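Local coordinates for protein prolyl oligopeptidase (Galerina marginata, PDB 5N4B) that cleaves peptide bonds after prolyl residues and macrocyclises the trimmed precursor peptide in the biosynthesis of the amanitin toxins, at residues A713-W716 / G717-R721. The protein carries 1 engineered substitution. Sequence-based numbering, arbitrary orientation. Where two conformers were deposited one is given.
Sequences ADKW and GFIAR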
loop_
_atom_site.group_PDB
_atom_site.type_symbol
_atom_site.label_atom_id
_atom_site.label_comp_id
_atom_site.label_asym_id
_atom_site.label_seq_id
_atom_site.Cartn_x
_atom_site.Cartn_y
_atom_site.Cartn_z
ATOM N N ALA A 713 0.936 -20.259 3.829
ATOM C CA ALA A 713 0.428 -21.564 4.211
ATOM C C ALA A 713 0.157 -21.644 5.710
ATOM O O ALA A 713 -0.840 -22.237 6.139
ATOM C CB ALA A 713 1.410 -22.643 3.772
ATOM N N ASP A 714 1.036 -21.069 6.529
ATOM C CA ASP A 714 0.801 -21.053 7.979
ATOM C C ASP A 714 -0.481 -20.293 8.314
ATOM O O ASP A 714 -1.290 -20.758 9.119
ATOM C CB ASP A 714 1.954 -20.347 8.684
ATOM C CG ASP A 714 3.203 -21.188 8.867
ATOM O OD1 ASP A 714 3.167 -22.384 8.607
ATOM O OD2 ASP A 714 4.249 -20.606 9.295
ATOM N N LYS A 715 -0.663 -19.124 7.716
ATOM C CA LYS A 715 -1.811 -18.270 8.022
ATOM C C LYS A 715 -3.119 -18.936 7.617
ATOM O O LYS A 715 -4.052 -19.074 8.422
ATOM C CB LYS A 715 -1.687 -16.925 7.289
ATOM C CG LYS A 715 -2.932 -16.134 7.231
ATOM C CD LYS A 715 -2.643 -14.723 6.746
ATOM C CE LYS A 715 -2.538 -14.634 5.297
ATOM N NZ LYS A 715 -2.925 -13.209 4.869
ATOM N N TRP A 716 -3.200 -19.360 6.349
ATOM C CA TRP A 716 -4.450 -19.918 5.852
ATOM C C TRP A 716 -4.681 -21.311 6.423
ATOM O O TRP A 716 -5.829 -21.707 6.657
ATOM C CB TRP A 716 -4.485 -19.908 4.316
ATOM C CG TRP A 716 -4.387 -18.537 3.727
ATOM C CD1 TRP A 716 -3.444 -18.089 2.835
ATOM C CD2 TRP A 716 -5.238 -17.418 4.003
ATOM N NE1 TRP A 716 -3.670 -16.770 2.538
ATOM C CE2 TRP A 716 -4.748 -16.323 3.256
ATOM C CE3 TRP A 716 -6.360 -17.238 4.811
ATOM C CZ2 TRP A 716 -5.351 -15.064 3.280
ATOM C CZ3 TRP A 716 -6.956 -15.989 4.843
ATOM C CH2 TRP A 716 -6.460 -14.921 4.080
ATOM N N GLY A 717 -3.613 -22.052 6.687
ATOM C CA GLY A 717 -3.771 -23.345 7.359
ATOM C C GLY A 717 -4.251 -23.200 8.790
ATOM O O GLY A 717 -5.096 -23.980 9.261
ATOM N N PHE A 718 -3.747 -22.193 9.477
ATOM C CA PHE A 718 -4.216 -21.905 10.834
ATOM C C PHE A 718 -5.700 -21.607 10.815
ATOM O O PHE A 718 -6.467 -22.121 11.628
ATOM C CB PHE A 718 -3.420 -20.760 11.440
ATOM C CG PHE A 718 -3.898 -20.342 12.819
ATOM C CD1 PHE A 718 -3.342 -20.956 13.922
ATOM C CD2 PHE A 718 -4.834 -19.369 12.981
ATOM C CE1 PHE A 718 -3.747 -20.632 15.221
ATOM C CE2 PHE A 718 -5.252 -19.019 14.272
ATOM C CZ PHE A 718 -4.701 -19.640 15.371
ATOM N N ILE A 719 -6.112 -20.746 9.895
ATOM C CA ILE A 719 -7.514 -20.403 9.787
ATOM C C ILE A 719 -8.328 -21.650 9.475
ATOM O O ILE A 719 -9.375 -21.892 10.080
ATOM C CB ILE A 719 -7.720 -19.299 8.745
ATOM C CG1 ILE A 719 -7.252 -17.941 9.287
ATOM C CG2 ILE A 719 -9.193 -19.234 8.331
ATOM C CD1 ILE A 719 -7.145 -16.871 8.261
ATOM N N ALA A 720 -7.890 -22.455 8.500
ATOM C CA ALA A 720 -8.671 -23.624 8.105
ATOM C C ALA A 720 -8.878 -24.578 9.271
ATOM O O ALA A 720 -10.001 -25.053 9.516
ATOM C CB ALA A 720 -8.011 -24.365 6.949
ATOM N N ARG A 721 -7.821 -24.853 10.020
ATOM C CA ARG A 721 -7.953 -25.757 11.171
ATOM C C ARG A 721 -8.849 -25.144 12.241
ATOM O O ARG A 721 -9.707 -25.834 12.804
ATOM C CB ARG A 721 -6.580 -26.101 11.744
ATOM C CG ARG A 721 -6.724 -26.915 12.999
ATOM C CD ARG A 721 -5.591 -27.844 13.261
ATOM N NE ARG A 721 -5.589 -28.928 12.284
ATOM C CZ ARG A 721 -4.864 -30.021 12.439
ATOM N NH1 ARG A 721 -4.868 -30.970 11.506
ATOM N NH2 ARG A 721 -4.120 -30.144 13.530
#
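Ile-719 lies beside the indole of Trp-716, one turn further along the same helix, and both side chains point the same way. Trp-716 was modelled in two conformers, and its ring contacts hold for the one described here. Ile-719 CD1 reaches the six-membered ring obliquely, 3.5 Å from Trp-716 CZ3 and almost as near CE3. Ile-719 sets CG1 anti to its own carbonyl carbon and extends CD1 further, which brings the methyl up to these two ring carbons. Lys-715 adds its aliphatic end: CE sits over one face of the indole, offset toward the rim. Ile-493 of the central sheet touches both Trp-716 and Ile-719, and the ring of Phe-76 meets the indole at about 90°.

Four successive i to i+4 backbone hydrogen bonds carry the helix through this turn, the first from Gly-717 N to Ala-713 O (2.8 Å), the last from Ala-720 N to Trp-716 O. The straightest joins Ile-719 N to Lys-715 O, with an N-H...O angle of 163°. Helix 705-722 is the last helix of the alpha/beta-hydrolase domain, following its edge strand 688-693, and here packs between that domain's sheet and the N-terminal helices 46-64 and 68-80. Phe-718 faces helix 46-64: its CB rests 3.2 Å from Asp-714 O, and CG, anti to the backbone N (chi1 177°), carries the ring toward Tyr-62 and Leu-63.

Buried charges are paired beyond this turn. Lys-715 NZ forms a salt bridge with Glu-602 and a hydrogen bond with Asn-575, whereas Asp-714 OD2 is shared by Lys-710 and Lys-691.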